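PDB 6A97: MHC I-like leukocyte 2 long form from Mus musculus, which binds to heparan sulfate proteoglycans on the surface of fibroblasts and belongs to the MHC class I family. Local coordinates for residues Gln138-Phe143 against Met162-His167; Thr251-Pro254 against Tyr260-Arg263; Cys278-Arg281 against Ser286-Gln289. One frame throughout, in Å; residues are numbered along the deposited sequence.

In the fold
Contact 1 belongs to the alpha-1/alpha-2 platform of the MHC class I fold, where helix 158-167 lies against strand 138-144. Contacts 2 and 3 both belong to the immunoglobulin C1-set alpha-3 domain, on the other side of the chain's centre: the centres of contacts 1 and 2 are about 35 Å apart, those of contacts 1 and 3 about 46 Å. Within alpha-3 the two hairpin contacts lie on different sheets of the sandwich, with centres about 15 Å and nearest atoms about 6 Å apart, and strand 260-268 is followed along the chain by strand 276-282. Another protein chain reaches residues of all three contacts.

Contact 1: Gln138-Phe143 against Met162-His167; sequences QNFLTF and MFWKTH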
loop_
_atom_site.group_PDB
_atom_site.type_symbol
_atom_site.label_atom_id
_atom_site.label_comp_id
_atom_site.label_asym_id
_atom_site.label_seq_id
_atom_site.Cartn_x
_atom_site.Cartn_y
_atom_site.Cartn_z
ATOM N N GLN A 138 -26.513 8.129 10.354
ATOM C CA GLN A 138 -26.852 7.906 8.947
ATOM C C GLN A 138 -26.831 9.219 8.171
ATOM O O GLN A 138 -27.064 10.281 8.747
ATOM C CB GLN A 138 -28.229 7.250 8.821
ATOM C CG GLN A 138 -28.355 5.915 9.539
ATOM C CD GLN A 138 -27.421 4.856 8.976
ATOM O OE1 GLN A 138 -27.199 4.779 7.764
ATOM N NE2 GLN A 138 -26.863 4.034 9.857
ATOM N N ASN A 139 -26.536 9.146 6.875
ATOM C CA ASN A 139 -26.698 10.292 5.983
ATOM C C ASN A 139 -28.062 10.933 6.188
ATOM O O ASN A 139 -29.058 10.237 6.374
ATOM C CB ASN A 139 -26.536 9.883 4.515
ATOM C CG ASN A 139 -25.136 9.418 4.191
ATOM O OD1 ASN A 139 -24.199 9.665 4.947
ATOM N ND2 ASN A 139 -24.983 8.750 3.057
ATOM N N PHE A 140 -28.094 12.260 6.164
ATOM C CA PHE A 140 -29.304 13.017 6.474
ATOM C C PHE A 140 -29.556 14.019 5.353
ATOM O O PHE A 140 -30.474 13.847 4.553
ATOM C CB PHE A 140 -29.155 13.718 7.833
ATOM C CG PHE A 140 -30.306 14.623 8.204
ATOM C CD1 PHE A 140 -31.584 14.404 7.710
ATOM C CD2 PHE A 140 -30.101 15.698 9.059
ATOM C CE1 PHE A 140 -32.632 15.240 8.057
ATOM C CE2 PHE A 140 -31.148 16.537 9.414
ATOM C CZ PHE A 140 -32.414 16.308 8.910
ATOM N N LEU A 141 -28.723 15.052 5.288
ATOM C CA LEU A 141 -28.821 16.041 4.221
ATOM C C LEU A 141 -27.481 16.241 3.527
ATOM O O LEU A 141 -26.422 15.979 4.099
ATOM C CB LEU A 141 -29.328 17.380 4.769
ATOM C CG LEU A 141 -30.653 17.378 5.539
ATOM C CD1 LEU A 141 -30.993 18.779 6.022
ATOM C CD2 LEU A 141 -31.792 16.820 4.686
ATOM N N THR A 142 -27.532 16.710 2.288
ATOM C CA THR A 142 -26.330 17.034 1.533
ATOM C C THR A 142 -26.591 18.274 0.696
ATOM O O THR A 142 -27.596 18.345 -0.014
ATOM C CB THR A 142 -25.895 15.875 0.613
ATOM O OG1 THR A 142 -25.462 14.764 1.407
ATOM C CG2 THR A 142 -24.759 16.314 -0.313
ATOM N N PHE A 143 -25.701 19.257 0.777
ATOM C CA PHE A 143 -25.888 20.474 0.001
ATOM C C PHE A 143 -25.369 20.283 -1.420
ATOM O O PHE A 143 -24.203 19.952 -1.632
ATOM C CB PHE A 143 -25.195 21.666 0.668
ATOM C CG PHE A 143 -25.485 22.978 -0.002
ATOM C CD1 PHE A 143 -26.711 23.601 0.170
ATOM C CD2 PHE A 143 -24.539 23.583 -0.813
ATOM C CE1 PHE A 143 -26.989 24.802 -0.452
ATOM C CE2 PHE A 143 -24.808 24.790 -1.435
ATOM C CZ PHE A 143 -26.034 25.398 -1.255
ATOM N N MET A 162 -39.536 18.485 1.221
ATOM C CA MET A 162 -39.867 19.906 1.172
ATOM C C MET A 162 -39.634 20.567 2.527
ATOM O O MET A 162 -39.073 21.655 2.601
ATOM C CB MET A 162 -41.320 20.106 0.728
ATOM C CG MET A 162 -41.575 19.722 -0.731
ATOM S SD MET A 162 -43.318 19.823 -1.203
ATOM C CE MET A 162 -43.869 21.219 -0.224
ATOM N N PHE A 163 -40.066 19.894 3.589
ATOM C CA PHE A 163 -39.855 20.365 4.951
ATOM C C PHE A 163 -38.388 20.692 5.230
ATOM O O PHE A 163 -38.075 21.778 5.719
ATOM C CB PHE A 163 -40.357 19.323 5.954
ATOM C CG PHE A 163 -40.258 19.761 7.395
ATOM C CD1 PHE A 163 -39.098 19.547 8.128
ATOM C CD2 PHE A 163 -41.333 20.376 8.018
ATOM C CE1 PHE A 163 -39.009 19.947 9.451
ATOM C CE2 PHE A 163 -41.251 20.778 9.340
ATOM C CZ PHE A 163 -40.090 20.563 10.058
ATOM N N TRP A 164 -37.493 19.755 4.923
ATOM C CA TRP A 164 -36.077 19.936 5.234
ATOM C C TRP A 164 -35.396 20.872 4.243
ATOM O O TRP A 164 -34.409 21.521 4.579
ATOM C CB TRP A 164 -35.343 18.583 5.280
ATOM C CG TRP A 164 -35.740 17.750 6.462
ATOM C CD1 TRP A 164 -36.374 16.543 6.436
ATOM C CD2 TRP A 164 -35.564 18.080 7.848
ATOM N NE1 TRP A 164 -36.595 16.096 7.717
ATOM C CE2 TRP A 164 -36.113 17.022 8.601
ATOM C CE3 TRP A 164 -34.995 19.165 8.523
ATOM C CZ2 TRP A 164 -36.100 17.012 9.994
ATOM C CZ3 TRP A 164 -34.989 19.158 9.905
ATOM C CH2 TRP A 164 -35.535 18.086 10.627
ATOM N N LYS A 165 -35.919 20.950 3.023
ATOM C CA LYS A 165 -35.371 21.880 2.041
ATOM C C LYS A 165 -35.552 23.337 2.485
ATOM O O LYS A 165 -34.813 24.219 2.047
ATOM C CB LYS A 165 -36.016 21.670 0.668
ATOM C CG LYS A 165 -35.441 20.506 -0.131
ATOM C CD LYS A 165 -36.086 20.423 -1.507
ATOM C CE LYS A 165 -35.630 19.191 -2.282
ATOM N NZ LYS A 165 -34.217 19.273 -2.751
ATOM N N THR A 166 -36.527 23.585 3.356
ATOM C CA THR A 166 -36.813 24.946 3.808
ATOM C C THR A 166 -36.234 25.261 5.188
ATOM O O THR A 166 -36.023 26.427 5.520
ATOM C CB THR A 166 -38.332 25.225 3.853
ATOM O OG1 THR A 166 -38.921 24.541 4.966
ATOM C CG2 THR A 166 -39.004 24.783 2.562
ATOM N N HIS A 167 -35.981 24.232 5.991
ATOM C CA HIS A 167 -35.486 24.442 7.351
ATOM C C HIS A 167 -33.980 24.223 7.467
ATOM O O HIS A 167 -33.386 24.493 8.510
ATOM C CB HIS A 167 -36.220 23.531 8.336
ATOM C CG HIS A 167 -37.656 23.900 8.539
ATOM N ND1 HIS A 167 -38.669 23.414 7.741
ATOM C CD2 HIS A 167 -38.248 24.710 9.448
ATOM C CE1 HIS A 167 -39.824 23.908 8.151
ATOM N NE2 HIS A 167 -39.597 24.697 9.185
#
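F140 points the rim of its ring at the flat face of W164, an edge-to-face pair between a helix of the alpha-2 part of the MHC class I platform and the sheet it packs on. Strand 138-144 supplies the phenyl ring and helix 158-167 the indole. From CB, the F140 side chain runs with CG anti to the backbone N (chi1 175°), which carries the ring out to the indole. One face of that ring is covered by CG of the neighbouring L141, while its far rim does the touching: CE1 lies 3.9 Å from CE2 of W164, and CZ stands 3.8 Å from CD2 of W164, over the middle of the indole. The two planes meet at 85° and the centroid of the F140 ring is 5.0 Å from that of the six-membered ring of W164, a geometry that sets C-H edge against pi cloud. F163 CD1 covers the opposite face of the indole, leaving W164 sandwiched between two phenylalanines.

L141 adds a smaller apolar contact, its CD2 methyl coming to 4.0 Å from CB of W164. F140 and L141 both face L133 on strand 127-135, forming a classic beta bulge, and these two consecutive strand residues both reach W164 on the helix. V152 of strand 149-152 and K104 of helix 98-104 also touch W164.

On the helix, F163 O is gripped from opposite faces of its carbonyl plane by the T166 hydroxyl and the H167 imidazole. H167 also lays ND1 over the centre of the F163 ring, and the same ND1 donates to F163 O at 2.7 Å, with an N-H...O angle of 170° and the oxygen in the imidazole plane.

Contact 2: Thr251-Pro254 against Tyr260-Arg263; sequences TILP and YQAR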
loop_
_atom_site.group_PDB
_atom_site.type_symbol
_atom_site.label_atom_id
_atom_site.label_comp_id
_atom_site.label_asym_id
_atom_site.label_seq_id
_atom_site.Cartn_x
_atom_site.Cartn_y
_atom_site.Cartn_z
ATOM N N THR A 251 -8.038 4.323 8.024
ATOM C CA THR A 251 -7.632 2.951 8.329
ATOM C C THR A 251 -6.227 2.879 8.920
ATOM O O THR A 251 -5.860 1.887 9.547
ATOM C CB THR A 251 -7.685 2.058 7.078
ATOM O OG1 THR A 251 -6.936 2.671 6.022
ATOM C CG2 THR A 251 -9.124 1.860 6.627
ATOM N N ILE A 252 -5.439 3.928 8.710
ATOM C CA ILE A 252 -4.087 3.985 9.252
ATOM C C ILE A 252 -4.135 4.242 10.766
ATOM O O ILE A 252 -5.073 4.861 11.269
ATOM C CB ILE A 252 -3.247 5.071 8.539
ATOM C CG1 ILE A 252 -1.759 4.712 8.564
ATOM C CG2 ILE A 252 -3.511 6.456 9.129
ATOM C CD1 ILE A 252 -0.921 5.535 7.607
ATOM N N LEU A 253 -3.139 3.740 11.492
ATOM C CA LEU A 253 -3.131 3.850 12.952
ATOM C C LEU A 253 -2.401 5.097 13.438
ATOM O O LEU A 253 -1.239 5.321 13.088
ATOM C CB LEU A 253 -2.485 2.612 13.577
ATOM C CG LEU A 253 -3.043 1.242 13.184
ATOM C CD1 LEU A 253 -2.224 0.133 13.833
ATOM C CD2 LEU A 253 -4.504 1.127 13.578
ATOM N N PRO A 254 -3.084 5.918 14.249
ATOM C CA PRO A 254 -2.404 7.050 14.884
ATOM C C PRO A 254 -1.445 6.560 15.962
ATOM O O PRO A 254 -1.847 5.792 16.833
ATOM C CB PRO A 254 -3.556 7.862 15.485
ATOM C CG PRO A 254 -4.634 6.853 15.728
ATOM C CD PRO A 254 -4.507 5.841 14.616
ATOM N N TYR A 260 2.042 8.484 12.121
ATOM C CA TYR A 260 1.150 7.358 11.909
ATOM C C TYR A 260 1.901 6.055 11.698
ATOM O O TYR A 260 3.090 6.048 11.390
ATOM C CB TYR A 260 0.229 7.664 10.731
ATOM C CG TYR A 260 -0.574 8.904 11.019
ATOM C CD1 TYR A 260 -1.755 8.827 11.746
ATOM C CD2 TYR A 260 -0.121 10.158 10.629
ATOM C CE1 TYR A 260 -2.479 9.960 12.049
ATOM C CE2 TYR A 260 -0.842 11.300 10.930
ATOM C CZ TYR A 260 -2.019 11.192 11.642
ATOM O OH TYR A 260 -2.751 12.317 11.951
ATOM N N GLN A 261 1.201 4.949 11.896
ATOM C CA GLN A 261 1.814 3.652 11.710
ATOM C C GLN A 261 0.828 2.687 11.073
ATOM O O GLN A 261 -0.368 2.979 10.970
ATOM C CB GLN A 261 2.338 3.105 13.039
ATOM C CG GLN A 261 1.287 2.815 14.084
ATOM C CD GLN A 261 1.901 2.238 15.345
ATOM O OE1 GLN A 261 1.945 1.018 15.530
ATOM N NE2 GLN A 261 2.400 3.115 16.213
ATOM N N ALA A 262 1.344 1.545 10.633
ATOM C CA ALA A 262 0.531 0.552 9.939
ATOM C C ALA A 262 1.029 -0.858 10.239
ATOM O O ALA A 262 2.134 -1.042 10.754
ATOM C CB ALA A 262 0.535 0.816 8.443
ATOM N N ARG A 263 0.216 -1.853 9.910
ATOM C CA ARG A 263 0.520 -3.226 10.291
ATOM C C ARG A 263 -0.136 -4.220 9.334
ATOM O O ARG A 263 -1.288 -4.040 8.941
ATOM C CB ARG A 263 0.058 -3.476 11.730
ATOM C CG ARG A 263 -0.086 -4.932 12.127
ATOM C CD ARG A 263 -0.561 -5.048 13.570
ATOM N NE ARG A 263 -1.842 -4.378 13.776
ATOM C CZ ARG A 263 -2.338 -4.054 14.969
ATOM N NH1 ARG A 263 -1.659 -4.329 16.075
ATOM N NH2 ARG A 263 -3.514 -3.451 15.056
#
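Y260 and I252 cross at about a right angle: CG2 of I252 approaches CD1 of Y260 obliquely at 3.9 Å, while CD1 of I252 lies near the tyrosine CB. This is the hairpin of strands 253-254 and 260-268 in the immunoglobulin C1-set domain. P254, paired with Y260 at a non-hydrogen-bonded position, brings its CA to 3.7 Å from CD1 of Y260, again obliquely. The carbonyl oxygen of L253 lies at the edge of the same ring.

L253 and Q261 form the hydrogen-bonded pair and send their side chains to the other face of the sheet. L253 N donates to Q261 O at 2.9 Å, and Q261 N returns a straighter bond to L253 O at 2.7 Å. With its CG between the backbone N and carbonyl carbon (chi1 64°), Q261 lays that methylene 3.8 Å from CB of L253. Further along, CD1 of L253 sits over one face of the R263 guanidinium, 4.0 Å from NH2.

The polar ends look beyond the hairpin: Y260 OH bonds to E51, and the Q261 amide to S255, R222 and the backbone of another protein chain, which also packs on L253 and P254. The backbone pair L253-Q261 thus joins the strands and apolar side-chain atoms pack beside it, while the phenol reaches across to the platform and the amide bonds both within the domain and to another chain.

Contact 3: Cys278-Arg281 against Ser286-Gln289; sequences CNLR and SIMQ
The carbonyl oxygen of I287 is gripped by two N-H donors from the facing strand, the backbone of L280 and the side-chain amide of N279, each at 2.7 Å from I287 O. They belong to the antiparallel hairpin of strands 276-282 and 285-290, at the margin, within this chain, of an immunoglobulin sandwich sheet. The two donors arrive differently: L280 N comes nearly in line with the carbonyl, whereas ND2 of N279 stands well above the carbonyl plane, away from either lone pair.

N279 reaches there because its CG is anti to the backbone N (chi1 -175°), folding the amide across the neighbouring strand. I287 O and S286 OG both lie in the amide plane, and ND2 donates to S286 OG at 3.2 Å with a nearly straight angle of 172°. Two acceptors for one NH2 group, both in its plane, should hold the amide against rotation. CB of N279 also meets SD of M288.

Regular pairing continues around this site: C278 and Q289 exchange backbone bonds, as do L280 and I287, and CA of M288 makes a C-H...O contact with C278 O. The face away from N279 and M288 carries L280, I287 and C278, whose sulfur is joined to C221 in the disulfide that ties the two sheets together. S286 and I287 also pair with a strand of another protein chain, extending the sheet across the interface. A water completes the polar ring, donating to N279 OD1 and accepting from S286 OG at 2.8 Å.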
loop_
_atom_site.group_PDB
_atom_site.type_symbol
_atom_site.label_atom_id
_atom_site.label_comp_id
_atom_site.label_asym_id
_atom_site.label_seq_id
_atom_site.Cartn_x
_atom_site.Cartn_y
_atom_site.Cartn_z
ATOM N N CYS A 278 8.761 -7.863 3.590
ATOM C CA CYS A 278 7.749 -6.814 3.680
ATOM C C CYS A 278 8.237 -5.535 3.015
ATOM O O CYS A 278 9.345 -5.080 3.280
ATOM C CB CYS A 278 7.389 -6.531 5.139
ATOM S SG CYS A 278 6.070 -5.312 5.327
ATOM N N ASN A 279 7.405 -4.947 2.164
ATOM C CA ASN A 279 7.797 -3.739 1.448
ATOM C C ASN A 279 6.856 -2.577 1.748
ATOM O O ASN A 279 5.652 -2.648 1.482
ATOM C CB ASN A 279 7.847 -4.012 -0.058
ATOM C CG ASN A 279 8.358 -2.824 -0.857
ATOM O OD1 ASN A 279 8.070 -2.700 -2.052
ATOM N ND2 ASN A 279 9.122 -1.947 -0.207
ATOM N N LEU A 280 7.415 -1.512 2.310
ATOM C CA LEU A 280 6.648 -0.309 2.604
ATOM C C LEU A 280 6.822 0.749 1.524
ATOM O O LEU A 280 7.945 1.044 1.112
ATOM C CB LEU A 280 7.059 0.283 3.958
ATOM C CG LEU A 280 6.558 1.714 4.206
ATOM C CD1 LEU A 280 5.064 1.732 4.516
ATOM C CD2 LEU A 280 7.364 2.409 5.312
ATOM N N ARG A 281 5.708 1.305 1.063
ATOM C CA ARG A 281 5.736 2.513 0.248
ATOM C C ARG A 281 5.090 3.656 1.027
ATOM O O ARG A 281 3.950 3.543 1.480
ATOM C CB ARG A 281 5.015 2.301 -1.084
ATOM C CG ARG A 281 4.605 3.589 -1.783
ATOM C CD ARG A 281 5.790 4.262 -2.456
ATOM N NE ARG A 281 5.449 5.577 -3.000
ATOM C CZ ARG A 281 4.850 5.775 -4.172
ATOM N NH1 ARG A 281 4.511 4.745 -4.935
ATOM N NH2 ARG A 281 4.587 7.010 -4.583
ATOM N N SER A 286 10.624 3.899 -0.474
ATOM C CA SER A 286 10.308 2.483 -0.546
ATOM C C SER A 286 11.328 1.745 0.304
ATOM O O SER A 286 12.536 1.908 0.126
ATOM C CB SER A 286 10.317 1.969 -1.988
ATOM O OG SER A 286 10.104 0.565 -2.019
ATOM N N ILE A 287 10.830 0.957 1.249
ATOM C CA ILE A 287 11.674 0.244 2.195
ATOM C C ILE A 287 11.276 -1.219 2.216
ATOM O O ILE A 287 10.088 -1.533 2.254
ATOM C CB ILE A 287 11.549 0.816 3.626
ATOM C CG1 ILE A 287 11.840 2.315 3.641
ATOM C CG2 ILE A 287 12.485 0.080 4.581
ATOM C CD1 ILE A 287 11.718 2.944 5.016
ATOM N N MET A 288 12.257 -2.116 2.196
ATOM C CA MET A 288 11.958 -3.541 2.281
ATOM C C MET A 288 12.750 -4.220 3.389
ATOM O O MET A 288 13.941 -3.967 3.563
ATOM C CB MET A 288 12.237 -4.232 0.946
ATOM C CG MET A 288 11.749 -5.669 0.896
ATOM S SD MET A 288 11.262 -6.178 -0.760
ATOM C CE MET A 288 12.831 -6.098 -1.620
ATOM N N GLN A 289 12.080 -5.078 4.148
ATOM C CA GLN A 289 12.771 -5.883 5.144
ATOM C C GLN A 289 12.364 -7.346 5.042
ATOM O O GLN A 289 11.176 -7.667 5.002
ATOM C CB GLN A 289 12.498 -5.364 6.553
ATOM C CG GLN A 289 13.210 -6.170 7.624
ATOM C CD GLN A 289 13.392 -5.399 8.907
ATOM O OE1 GLN A 289 13.351 -4.169 8.916
ATOM N NE2 GLN A 289 13.602 -6.119 10.005
HETATM O O HOH W 1 7.830 -0.161 -3.534
#